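Local coordinates for protein aminotransferase class I and II (Streptococcus suis 89/1591, PDB 3OP7) that probably catalyses pyridoxal-phosphate-dependent transfer of an amino group between amino acids and 2-oxo acids, working as a two-chain assembly, at residues G8-E11 and W12-H16; E36-L40 and S41-P45; S100-E103 and P104-V108; D259-V262 and A263-A266; D316-M319 and E320-C323. One frame throughout, in Å; residues are numbered along the deposited sequence. Where two conformers were deposited one is given.

Contact 1: G8-E11 and W12-H16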
loop_
_atom_site.group_PDB
_atom_site.type_symbol
_atom_site.label_atom_id
_atom_site.label_comp_id
_atom_site.label_asym_id
_atom_site.label_seq_id
_atom_site.Cartn_x
_atom_site.Cartn_y
_atom_site.Cartn_z
ATOM N N GLY A 8 0.805 -17.495 2.384
ATOM C CA GLY A 8 0.114 -18.758 2.429
ATOM C C GLY A 8 -1.387 -18.677 2.580
ATOM O O GLY A 8 -2.110 -19.367 1.862
ATOM N N VAL A 9 -1.859 -17.886 3.530
ATOM C CA VAL A 9 -3.323 -17.722 3.701
ATOM C C VAL A 9 -3.928 -17.137 2.426
ATOM O O VAL A 9 -4.954 -17.593 1.941
ATOM C CB VAL A 9 -3.615 -16.855 4.892
ATOM C CG1 VAL A 9 -5.115 -16.457 4.908
ATOM C CG2 VAL A 9 -3.137 -17.575 6.179
ATOM N N GLU A 10 -3.244 -16.147 1.852
ATOM C CA GLU A 10 -3.692 -15.509 0.603
ATOM C C GLU A 10 -3.886 -16.484 -0.580
ATOM O O GLU A 10 -4.913 -16.473 -1.289
ATOM C CB GLU A 10 -2.693 -14.374 0.198
ATOM C CG GLU A 10 -3.129 -13.603 -1.014
ATOM C CD GLU A 10 -2.152 -12.434 -1.373
ATOM O OE1 GLU A 10 -1.111 -12.321 -0.730
ATOM O OE2 GLU A 10 -2.486 -11.673 -2.311
ATOM N N GLU A 11 -2.901 -17.350 -0.800
ATOM C CA GLU A 11 -2.952 -18.288 -1.899
ATOM C C GLU A 11 -4.171 -19.224 -1.687
ATOM O O GLU A 11 -4.926 -19.510 -2.616
ATOM C CB GLU A 11 -1.641 -19.091 -1.949
ATOM C CG GLU A 11 -1.479 -19.973 -3.218
ATOM C CD GLU A 11 -2.160 -21.351 -3.116
ATOM O OE1 GLU A 11 -2.364 -21.842 -1.976
ATOM O OE2 GLU A 11 -2.512 -21.942 -4.184
ATOM N N TRP A 12 -4.345 -19.687 -0.454
ATOM C CA TRP A 12 -5.497 -20.557 -0.130
ATOM C C TRP A 12 -6.816 -19.844 -0.438
ATOM O O TRP A 12 -7.647 -20.406 -1.145
ATOM C CB TRP A 12 -5.458 -20.944 1.342
ATOM C CG TRP A 12 -6.690 -21.637 1.808
ATOM C CD1 TRP A 12 -7.720 -21.084 2.510
ATOM C CD2 TRP A 12 -6.986 -23.022 1.666
ATOM N NE1 TRP A 12 -8.677 -22.057 2.781
ATOM C CE2 TRP A 12 -8.245 -23.250 2.263
ATOM C CE3 TRP A 12 -6.339 -24.084 1.031
ATOM C CZ2 TRP A 12 -8.848 -24.521 2.276
ATOM C CZ3 TRP A 12 -6.918 -25.343 1.057
ATOM C CH2 TRP A 12 -8.176 -25.543 1.660
ATOM N N LEU A 13 -6.978 -18.630 0.088
ATOM C CA LEU A 13 -8.189 -17.837 -0.162
ATOM C C LEU A 13 -8.367 -17.504 -1.649
ATOM O O LEU A 13 -9.492 -17.619 -2.174
ATOM C CB LEU A 13 -8.243 -16.578 0.690
ATOM C CG LEU A 13 -8.280 -16.819 2.199
ATOM C CD1 LEU A 13 -8.161 -15.560 3.017
ATOM C CD2 LEU A 13 -9.561 -17.649 2.599
ATOM N N ASN A 14 -7.293 -17.090 -2.343
ATOM C CA ASN A 14 -7.406 -16.842 -3.784
ATOM C C ASN A 14 -8.052 -18.016 -4.526
ATOM O O ASN A 14 -8.932 -17.831 -5.381
ATOM C CB ASN A 14 -6.034 -16.584 -4.426
ATOM C CG ASN A 14 -5.476 -15.217 -4.121
ATOM O OD1 ASN A 14 -6.185 -14.302 -3.687
ATOM N ND2 ASN A 14 -4.177 -15.068 -4.337
ATOM N N VAL A 15 -7.611 -19.238 -4.204
ATOM C CA VAL A 15 -8.083 -20.428 -4.905
ATOM C C VAL A 15 -9.519 -20.816 -4.488
ATOM O O VAL A 15 -10.317 -21.207 -5.351
ATOM C CB VAL A 15 -7.137 -21.634 -4.735
ATOM C CG1 VAL A 15 -7.735 -22.923 -5.365
ATOM C CG2 VAL A 15 -5.789 -21.361 -5.356
ATOM N N HIS A 16 -9.865 -20.647 -3.216
ATOM C CA HIS A 16 -11.076 -21.294 -2.661
ATOM C C HIS A 16 -12.215 -20.392 -2.200
ATOM O O HIS A 16 -13.321 -20.880 -2.010
ATOM C CB HIS A 16 -10.697 -22.247 -1.503
ATOM C CG HIS A 16 -9.759 -23.324 -1.917
ATOM N ND1 HIS A 16 -10.093 -24.294 -2.837
ATOM C CD2 HIS A 16 -8.485 -23.576 -1.546
ATOM C CE1 HIS A 16 -9.054 -25.091 -3.020
ATOM N NE2 HIS A 16 -8.065 -24.669 -2.252
HETATM O O HOH W 1 -4.918 -11.912 -3.127
#
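Val9 and Leu13, one turn apart on the N-terminal alpha-helix 8-16, run side by side and point the same way, with Val9 CG1 3.7 Å from Leu13 CD1. The next i to i+4 pair, Glu10 and Asn14, is set differently: the two side chains slant across each other, and the carboxylate and amide planes stand 70° apart. Glu10 is extended, its CG anti to the backbone N (chi1 -176°), which carries the carboxylate clear of the helix; on the way Glu10 CG passes 3.8 Å from Asn14 ND2. A water spans the two ends, 2.6 Å from Glu10 OE2 and 2.8 Å from Asn14 OD1. Their other polar side-chain atoms tie the helix to the second subunit, Glu10 OE1 to the backbone N of Asp249 and Asn14 ND2 to Arg245 O and Asp246 OD1, all of that chain. Glu11 and Val15 again lie alongside: a bend at chi2 of Glu11 brings OE2 within 3.5 Å of Val15 CG2, while Glu11 OE1 makes a salt bridge to Arg339. Trp12 leads off elsewhere, NE1 bonding to Leu334 O. Of the four helical bonds between the halves, the shortest runs from Asn14 N to Glu10 O, 2.7 Å long with an N-H...O angle of 169°.

Contact 2: E36-L40 and S41-P45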
loop_
_atom_site.group_PDB
_atom_site.type_symbol
_atom_site.label_atom_id
_atom_site.label_comp_id
_atom_site.label_asym_id
_atom_site.label_seq_id
_atom_site.Cartn_x
_atom_site.Cartn_y
_atom_site.Cartn_z
ATOM N N GLU A 36 -24.871 2.044 8.427
ATOM C CA GLU A 36 -24.794 1.583 9.810
ATOM C C GLU A 36 -23.848 2.465 10.623
ATOM O O GLU A 36 -24.109 2.747 11.796
ATOM C CB GLU A 36 -24.380 0.091 9.920
ATOM C CG GLU A 36 -24.688 -0.507 11.309
ATOM C CD GLU A 36 -24.255 -1.952 11.561
ATOM O OE1 GLU A 36 -23.832 -2.667 10.624
ATOM O OE2 GLU A 36 -24.351 -2.365 12.748
ATOM N N LEU A 37 -22.731 2.884 10.022
ATOM C CA LEU A 37 -21.824 3.791 10.728
ATOM C C LEU A 37 -22.464 5.147 11.033
ATOM O O LEU A 37 -22.322 5.662 12.153
ATOM C CB LEU A 37 -20.538 4.022 9.959
ATOM C CG LEU A 37 -19.484 4.929 10.590
ATOM C CD1 LEU A 37 -19.030 4.437 11.997
ATOM C CD2 LEU A 37 -18.268 5.125 9.618
ATOM N N PHE A 38 -23.225 5.691 10.088
ATOM C CA PHE A 38 -23.945 6.925 10.352
ATOM C C PHE A 38 -24.924 6.727 11.505
ATOM O O PHE A 38 -25.031 7.577 12.390
ATOM C CB PHE A 38 -24.712 7.382 9.118
ATOM C CG PHE A 38 -23.842 7.866 7.968
ATOM C CD1 PHE A 38 -22.675 8.559 8.196
ATOM C CD2 PHE A 38 -24.265 7.701 6.662
ATOM C CE1 PHE A 38 -21.930 9.041 7.139
ATOM C CE2 PHE A 38 -23.514 8.180 5.603
ATOM C CZ PHE A 38 -22.350 8.856 5.844
ATOM N N ALA A 39 -25.636 5.600 11.491
ATOM C CA ALA A 39 -26.644 5.322 12.513
ATOM C C ALA A 39 -26.046 5.199 13.908
ATOM O O ALA A 39 -26.546 5.802 14.854
ATOM C CB ALA A 39 -27.469 4.056 12.166
ATOM N N LEU A 40 -24.979 4.422 14.058
ATOM C CA LEU A 40 -24.418 4.247 15.385
ATOM C C LEU A 40 -23.697 5.522 15.881
ATOM O O LEU A 40 -23.593 5.751 17.088
ATOM C CB LEU A 40 -23.563 2.973 15.473
ATOM C CG LEU A 40 -22.294 2.905 14.672
ATOM C CD1 LEU A 40 -21.259 3.779 15.392
ATOM C CD2 LEU A 40 -21.782 1.443 14.506
ATOM N N SER A 41 -23.267 6.372 14.962
ATOM C CA SER A 41 -22.565 7.592 15.321
ATOM C C SER A 41 -23.515 8.801 15.484
ATOM O O SER A 41 -23.099 9.843 15.939
ATOM C CB SER A 41 -21.501 7.895 14.270
ATOM O OG SER A 41 -22.077 8.329 13.045
ATOM N N GLY A 42 -24.782 8.661 15.118
ATOM C CA GLY A 42 -25.693 9.800 15.129
ATOM C C GLY A 42 -25.393 10.896 14.115
ATOM O O GLY A 42 -25.790 12.039 14.313
ATOM N N THR A 43 -24.759 10.540 13.009
ATOM C CA THR A 43 -24.393 11.471 11.937
ATOM C C THR A 43 -25.461 11.636 10.924
ATOM O O THR A 43 -26.111 10.665 10.534
ATOM C CB THR A 43 -23.184 10.898 11.121
ATOM O OG1 THR A 43 -22.109 10.746 11.997
ATOM C CG2 THR A 43 -22.740 11.807 9.906
ATOM N N ASN A 44 -25.608 12.865 10.437
ATOM C CA ASN A 44 -26.495 13.130 9.337
ATOM C C ASN A 44 -25.743 12.798 8.038
ATOM O O ASN A 44 -24.664 13.343 7.798
ATOM C CB ASN A 44 -26.943 14.591 9.338
ATOM C CG ASN A 44 -27.543 15.013 8.007
ATOM O OD1 ASN A 44 -27.008 15.904 7.336
ATOM N ND2 ASN A 44 -28.634 14.358 7.599
ATOM N N PRO A 45 -26.283 11.859 7.239
ATOM C CA PRO A 45 -25.592 11.441 6.038
ATOM C C PRO A 45 -25.364 12.604 5.062
ATOM O O PRO A 45 -24.291 12.699 4.466
ATOM C CB PRO A 45 -26.540 10.387 5.443
ATOM C CG PRO A 45 -27.227 9.822 6.594
ATOM C CD PRO A 45 -27.455 10.990 7.510
HETATM O O HOH W 2 -27.898 9.257 11.680
#
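Phe38 takes Pro45 over one face and Thr43 obliquely, across a Schellman motif that ends helix 34-41. Pro45 CA makes a CH-pi contact, standing 4.0 Å from the centroid of the Phe38 ring, 17° off the ring normal; separately, Pro45 CG packs on Phe38 CD2 at 3.6 Å. Thr43 CG2, anti to its own backbone N, approaches Phe38 CD1 to 3.7 Å. The backbone bonds make the cap. Thr43 N donates to Phe38 O at 3.0 Å, and Gly42 N gives a weak bond to Ala39 O. Gly42 turns the chain with a positive phi of 67°, while Ser41 N still bonds to Leu37 O as in the helix. Ser41 OG, held between its backbone N and carbonyl carbon (chi1 72°), folds back over the helix end, 2.8 Å from Leu37 O and 3.1 Å from Phe38 O. Thr43 OG1 donates to Ser41 OG at 2.6 Å, so the two hydroxyls form a short chain. A water donates to Thr43 O and, weakly, to Phe38 O. Around the turn, Phe48 of helix 45-53 meets the Phe38 ring edge-to-face, Leu265 of helix 257-268 packs against Phe38, Ser41 and Thr43, and Leu40 rests on Glu272 and Ile273 of helix 270-294.

Contact 3: S100-E103 and P104-V108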
loop_
_atom_site.group_PDB
_atom_site.type_symbol
_atom_site.label_atom_id
_atom_site.label_comp_id
_atom_site.label_asym_id
_atom_site.label_seq_id
_atom_site.Cartn_x
_atom_site.Cartn_y
_atom_site.Cartn_z
ATOM N N SER A 100 11.459 0.171 6.292
ATOM C CA SER A 100 12.202 1.368 6.674
ATOM C C SER A 100 13.388 0.997 7.565
ATOM O O SER A 100 14.497 1.569 7.418
ATOM C CB SER A 100 11.284 2.344 7.436
ATOM O OG SER A 100 10.315 2.908 6.577
ATOM N N LEU A 101 13.163 0.079 8.504
ATOM C CA LEU A 101 14.111 -0.123 9.587
ATOM C C LEU A 101 15.046 -1.304 9.447
ATOM O O LEU A 101 16.105 -1.307 10.074
ATOM C CB LEU A 101 13.379 -0.200 10.950
ATOM C CG LEU A 101 12.586 1.060 11.299
ATOM C CD1 LEU A 101 11.799 0.779 12.592
ATOM C CD2 LEU A 101 13.480 2.312 11.424
ATOM N N ILE A 102 14.670 -2.311 8.680
ATOM C CA ILE A 102 15.433 -3.543 8.656
ATOM C C ILE A 102 16.469 -3.486 7.548
ATOM O O ILE A 102 16.145 -3.189 6.389
ATOM C CB ILE A 102 14.523 -4.775 8.514
ATOM C CG1 ILE A 102 13.623 -4.918 9.738
ATOM C CG2 ILE A 102 15.346 -6.076 8.331
ATOM C CD1 ILE A 102 14.340 -4.876 11.114
ATOM N N GLU A 103 17.718 -3.774 7.911
ATOM C CA GLU A 103 18.866 -3.762 6.997
ATOM C C GLU A 103 19.400 -5.172 6.793
ATOM O O GLU A 103 19.269 -6.024 7.678
ATOM C CB GLU A 103 19.982 -2.918 7.582
ATOM C CG GLU A 103 19.553 -1.623 8.180
ATOM C CD GLU A 103 19.747 -0.453 7.297
ATOM O OE1 GLU A 103 19.293 -0.537 6.128
ATOM O OE2 GLU A 103 20.366 0.544 7.785
ATOM N N PRO A 104 20.032 -5.438 5.652
ATOM C CA PRO A 104 20.652 -6.734 5.434
ATOM C C PRO A 104 21.601 -7.093 6.569
ATOM O O PRO A 104 22.347 -6.237 7.031
ATOM C CB PRO A 104 21.468 -6.527 4.136
ATOM C CG PRO A 104 20.819 -5.477 3.442
ATOM C CD PRO A 104 20.247 -4.536 4.499
ATOM N N GLY A 105 21.563 -8.328 7.028
ATOM C CA GLY A 105 22.434 -8.736 8.128
ATOM C C GLY A 105 21.879 -8.499 9.533
ATOM O O GLY A 105 22.393 -9.087 10.500
ATOM N N ASP A 106 20.864 -7.637 9.651
ATOM C CA ASP A 106 20.189 -7.428 10.925
ATOM C C ASP A 106 19.641 -8.736 11.474
ATOM O O ASP A 106 19.059 -9.536 10.758
ATOM C CB ASP A 106 19.028 -6.436 10.764
ATOM C CG ASP A 106 19.455 -4.995 10.762
ATOM O OD1 ASP A 106 20.657 -4.713 10.911
ATOM O OD2 ASP A 106 18.571 -4.126 10.552
ATOM N N HIS A 107 19.740 -8.923 12.789
ATOM C CA HIS A 107 19.116 -10.044 13.430
ATOM C C HIS A 107 17.722 -9.622 13.917
ATOM O O HIS A 107 17.576 -8.598 14.602
ATOM C CB HIS A 107 19.966 -10.508 14.640
ATOM C CG HIS A 107 19.404 -11.698 15.341
ATOM N ND1 HIS A 107 19.102 -11.706 16.693
ATOM C CD2 HIS A 107 19.091 -12.934 14.875
ATOM C CE1 HIS A 107 18.621 -12.901 17.014
ATOM N NE2 HIS A 107 18.604 -13.660 15.925
ATOM N N VAL A 108 16.719 -10.437 13.608
ATOM C CA VAL A 108 15.324 -10.161 13.975
ATOM C C VAL A 108 14.746 -11.444 14.519
ATOM O O VAL A 108 15.028 -12.514 13.987
ATOM C CB VAL A 108 14.513 -9.710 12.709
ATOM C CG1 VAL A 108 12.986 -9.673 12.981
ATOM C CG2 VAL A 108 15.045 -8.376 12.175
#
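Ile102 and Val108 meet where the end of the longer Ile102 branch, CD1, lies 3.7 Å from the Val108 methyl CG2, as the two side chains slant past each other. Ile102 reaches Val108 by placing CG1 anti to the carbonyl carbon (chi1 -65°) and then turning CD1 back at chi2. Between them, Glu103 to Asp106 forms a type II beta turn with Pro104 and Gly105 at its corners, closed by Asp106 N donating to Glu103 O at 3.0 Å. Asp106 folds its carboxylate back inside the turn, CG beside its own backbone N (chi1 -81°); OD2 is modelled 2.8 Å from Glu103 N, as if accepting its proton, though the place of OD2 is doubtful. Lys156 is its salt-bridge partner. The Glu103 side chain lies alongside that of Asp106, their carboxylate planes 62° apart, but a bend at chi2 leads its end away, and OE1 bonds to Met2 N of the second subunit. Backbone bonds of Val108 to Glu128 and Asp130 fix the outgoing strand in the central sheet. A tight turn of this kind carries helix 89-101 into strand 107-112, part of the alternating helix-and-strand large domain of the class I and II aminotransferase fold.

Contact 4: D259-V262 and A263-A266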
loop_
_atom_site.group_PDB
_atom_site.type_symbol
_atom_site.label_atom_id
_atom_site.label_comp_id
_atom_site.label_asym_id
_atom_site.label_seq_id
_atom_site.Cartn_x
_atom_site.Cartn_y
_atom_site.Cartn_z
ATOM N N ASP A 259 -11.228 7.659 2.585
ATOM C CA ASP A 259 -10.875 6.644 3.593
ATOM C C ASP A 259 -10.532 7.292 4.967
ATOM O O ASP A 259 -10.991 6.885 6.044
ATOM C CB ASP A 259 -9.753 5.759 3.064
ATOM C CG ASP A 259 -10.110 5.053 1.762
ATOM O OD1 ASP A 259 -11.298 4.721 1.564
ATOM O OD2 ASP A 259 -9.153 4.835 0.941
ATOM N N ASP A 260 -9.702 8.331 4.933
ATOM C CA ASP A 260 -9.394 9.117 6.106
ATOM C C ASP A 260 -10.640 9.809 6.707
ATOM O O ASP A 260 -10.769 9.912 7.919
ATOM C CB ASP A 260 -8.276 10.124 5.804
ATOM C CG ASP A 260 -8.129 11.172 6.905
ATOM O OD1 ASP A 260 -7.380 10.957 7.866
ATOM O OD2 ASP A 260 -8.774 12.225 6.748
ATOM N N LEU A 261 -11.538 10.331 5.864
ATOM C CA LEU A 261 -12.785 10.975 6.334
ATOM C C LEU A 261 -13.628 9.986 7.133
ATOM O O LEU A 261 -14.125 10.317 8.226
ATOM C CB LEU A 261 -13.595 11.484 5.149
ATOM C CG LEU A 261 -14.024 12.933 4.958
ATOM C CD1 LEU A 261 -15.436 12.921 4.409
ATOM C CD2 LEU A 261 -13.881 13.874 6.203
ATOM N N VAL A 262 -13.803 8.780 6.596
ATOM C CA VAL A 262 -14.549 7.735 7.312
ATOM C C VAL A 262 -13.804 7.363 8.583
ATOM O O VAL A 262 -14.433 7.191 9.635
ATOM C CB VAL A 262 -14.810 6.474 6.450
ATOM C CG1 VAL A 262 -15.489 5.363 7.273
ATOM C CG2 VAL A 262 -15.638 6.855 5.194
ATOM N N ALA A 263 -12.475 7.302 8.513
ATOM C CA ALA A 263 -11.695 6.927 9.715
ATOM C C ALA A 263 -11.914 7.966 10.827
ATOM O O ALA A 263 -12.024 7.596 11.966
ATOM C CB ALA A 263 -10.189 6.808 9.384
ATOM N N GLN A 264 -11.949 9.259 10.466
ATOM C CA GLN A 264 -12.154 10.329 11.451
ATOM C C GLN A 264 -13.498 10.072 12.189
ATOM O O GLN A 264 -13.602 10.168 13.407
ATOM C CB GLN A 264 -12.231 11.692 10.771
ATOM C CG GLN A 264 -10.915 12.245 10.217
ATOM C CD GLN A 264 -11.087 13.602 9.567
ATOM O OE1 GLN A 264 -11.675 14.524 10.149
ATOM N NE2 GLN A 264 -10.617 13.721 8.355
ATOM N N LEU A 265 -14.538 9.838 11.394
ATOM C CA LEU A 265 -15.880 9.544 11.934
ATOM C C LEU A 265 -15.896 8.293 12.824
ATOM O O LEU A 265 -16.454 8.324 13.947
ATOM C CB LEU A 265 -16.871 9.412 10.780
ATOM C CG LEU A 265 -18.330 9.127 11.141
ATOM C CD1 LEU A 265 -18.913 10.215 12.072
ATOM C CD2 LEU A 265 -19.135 9.039 9.835
ATOM N N ALA A 266 -15.318 7.187 12.359
ATOM C CA ALA A 266 -15.272 5.953 13.137
ATOM C C ALA A 266 -14.512 6.136 14.436
ATOM O O ALA A 266 -14.980 5.720 15.517
ATOM C CB ALA A 266 -14.657 4.793 12.316
#
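Both oxygens of the Asp260 carboxylate are held: OD1 is hydrogen-bonded by Gln86 NE2 and Ser65 OG, and OD2 by Gln264 NE2, one helical turn further on, at 2.9 Å. The Gln264 amide comes to OD2 on its syn side, 35° out of the carboxylate plane; OD2 itself lies close to the plane of the amide, though the bond is somewhat bent and the two flat groups are 53° apart. Asp260 CG is anti to the backbone N (chi1 167°), and Gln264 CG is anti to its carbonyl carbon with the chain extended beyond it; these torsions let the two side chains cross obliquely along one flank of the helix. With three donors round one buried carboxylate, its charged form is probably favoured and its rotation is fixed. Gln264 CG also passes 3.3 Å from Asp260 O. That same Asp260 O accepts Gln264 N at 2.9 Å, so the pair is joined twice, through backbone and side chain. The regular alpha-helical pattern continues with Ala263 N to Asp259 O, Leu265 N to Leu261 O at 3.2 Å, and Ala266 N to Val262 O at 2.9 Å. Ala263 touches Leu220, two residues before Lys222, which carries the pyridoxal phosphate. In the fold, Phe68 of helix 66-73 packs against Asp260 and Ala263, and Phe48 and Lys51 of helix 45-53 lie against Leu261. Val262 and Leu265 both pack on Leu37 of helix 34-41, where Leu265 also meets Phe38 and Ser41.

Contact 5: D316-M319 and E320-C323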
loop_
_atom_site.group_PDB
_atom_site.type_symbol
_atom_site.label_atom_id
_atom_site.label_comp_id
_atom_site.label_asym_id
_atom_site.label_seq_id
_atom_site.Cartn_x
_atom_site.Cartn_y
_atom_site.Cartn_z
ATOM N N ASP A 316 -6.739 -38.099 11.757
ATOM C CA ASP A 316 -5.406 -38.404 11.250
ATOM C C ASP A 316 -5.351 -38.228 9.726
ATOM O O ASP A 316 -5.323 -39.201 8.953
ATOM C CB ASP A 316 -4.995 -39.836 11.661
ATOM C CG ASP A 316 -3.511 -40.096 11.458
ATOM O OD1 ASP A 316 -2.740 -39.123 11.421
ATOM O OD2 ASP A 316 -3.112 -41.277 11.342
HETATM N N MSE A 317 -5.372 -36.975 9.293
HETATM C CA MSE A 317 -5.185 -36.665 7.883
HETATM C C MSE A 317 -4.722 -35.225 7.788
HETATM O O MSE A 317 -5.077 -34.408 8.642
HETATM C CB MSE A 317 -6.457 -36.909 7.065
HETATM C CG MSE A 317 -7.532 -35.862 7.186
HETATM SE SE MSE A 317 -9.138 -36.072 6.057
HETATM C CE MSE A 317 -8.514 -35.951 4.243
ATOM N N PRO A 318 -3.909 -34.918 6.772
ATOM C CA PRO A 318 -3.466 -33.519 6.622
ATOM C C PRO A 318 -4.661 -32.555 6.598
ATOM O O PRO A 318 -5.709 -32.867 6.016
ATOM C CB PRO A 318 -2.694 -33.529 5.303
ATOM C CG PRO A 318 -2.182 -34.954 5.181
ATOM C CD PRO A 318 -3.303 -35.804 5.759
HETATM N N MSE A 319 -4.541 -31.431 7.294
HETATM C CA MSE A 319 -5.676 -30.498 7.369
HETATM C C MSE A 319 -5.974 -29.837 6.032
HETATM O O MSE A 319 -7.116 -29.396 5.792
HETATM C CB MSE A 319 -5.451 -29.417 8.440
HETATM C CG MSE A 319 -5.704 -29.903 9.847
HETATM SE SE MSE A 319 -7.513 -30.552 10.138
HETATM C CE MSE A 319 -7.087 -32.422 10.215
ATOM N N GLU A 320 -4.970 -29.700 5.167
ATOM C CA GLU A 320 -5.252 -29.145 3.837
ATOM C C GLU A 320 -6.195 -30.097 3.089
ATOM O O GLU A 320 -7.175 -29.666 2.491
ATOM C CB GLU A 320 -3.972 -28.865 3.053
ATOM C CG GLU A 320 -4.206 -28.412 1.597
ATOM C CD GLU A 320 -3.601 -27.045 1.243
ATOM O OE1 GLU A 320 -2.982 -26.377 2.084
ATOM O OE2 GLU A 320 -3.815 -26.615 0.086
ATOM N N ASP A 321 -5.943 -31.398 3.156
ATOM C CA ASP A 321 -6.843 -32.354 2.532
ATOM C C ASP A 321 -8.234 -32.325 3.231
ATOM O O ASP A 321 -9.288 -32.373 2.567
ATOM C CB ASP A 321 -6.275 -33.774 2.623
ATOM C CG ASP A 321 -4.964 -33.984 1.823
ATOM O OD1 ASP A 321 -4.500 -33.101 1.082
ATOM O OD2 ASP A 321 -4.409 -35.102 1.928
ATOM N N PHE A 322 -8.234 -32.256 4.565
ATOM C CA PHE A 322 -9.476 -32.232 5.346
ATOM C C PHE A 322 -10.323 -31.029 4.946
ATOM O O PHE A 322 -11.520 -31.140 4.688
ATOM C CB PHE A 322 -9.127 -32.136 6.819
ATOM C CG PHE A 322 -10.307 -32.080 7.746
ATOM C CD1 PHE A 322 -10.895 -30.867 8.075
ATOM C CD2 PHE A 322 -10.772 -33.224 8.353
ATOM C CE1 PHE A 322 -11.954 -30.810 8.966
ATOM C CE2 PHE A 322 -11.840 -33.180 9.247
ATOM C CZ PHE A 322 -12.426 -31.982 9.553
ATOM N N CYS A 323 -9.697 -29.865 4.919
ATOM C CA CYS A 323 -10.415 -28.657 4.543
ATOM C C CYS A 323 -10.865 -28.616 3.072
ATOM O O CYS A 323 -11.919 -28.052 2.772
ATOM C CB CYS A 323 -9.580 -27.419 4.856
ATOM S SG CYS A 323 -9.415 -27.098 6.654
#
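The Phe322 ring has two selenomethionines about it, both in Met-aromatic contact. Met317 brings its selenium to an edge, near the ring plane, 5.3 Å from the centroid and 79° off the normal, with the two side chains crossing at about a right angle. Met319 comes obliquely: its selenium is 4.4 Å from the centroid, 30° off the normal, and its side chain lies alongside Phe322, pointing the same way. Another ring, Phe367, meets Phe322 edge-to-face. The torsions explain the two approaches. Met317 CG sits between its backbone N and carbonyl carbon (chi1 77°), and a bend at chi3 lays the terminal methyl over the start of the helix, with Met317 CE 3.5 Å from Asp321 CB. Met319 is bent at chi2 and chi3, which turns the methyl back so that CE touches Phe322 CB at 4.0 Å. Helix 319-330 begins here, with Pro318 as its N-cap residue. Phe322 N donates to Pro318 O at 3.0 Å, and Cys323 N to Met319 O at 2.8 Å. Asp321 OD2 lies beside the proline ring, 3.9 Å from Pro318 CG. The Glu320 carboxylate is engaged outside the contact, OE1 in a salt bridge with Arg339 and a hydrogen bond with Asn338 ND2. The chemistry thus divides: polarisable selenium and ring atoms make an apolar cluster, as sulfur presumably would in unlabelled protein, while the acidic Asp321 in the first turn would probably interact favourably with the positive end of the helix dipole.

Along the chain the five contacts follow in series; none encloses or crosses another. Contact 1 lies within helix 8-16, contact 2 closes the turn from helix 34-41 to helix 45-53, and contact 3 the turn from helix 89-101 into strand 107-112 of the central sheet. Contact 4 is a stretch of helix 257-268, and contact 5 starts helix 319-330. Contacts 2 and 4 come together, Leu37 CD2 lying 3.6 Å from Val262 CG1. Contacts 1 and 5 join helix 8-16 to helix 319-330, where Trp12 CZ3 is 3.5 Å from Glu320 OE2. Contact 3 touches none of the others; contacts 1 to 4 all come within reach of the second subunit, contact 5 does not.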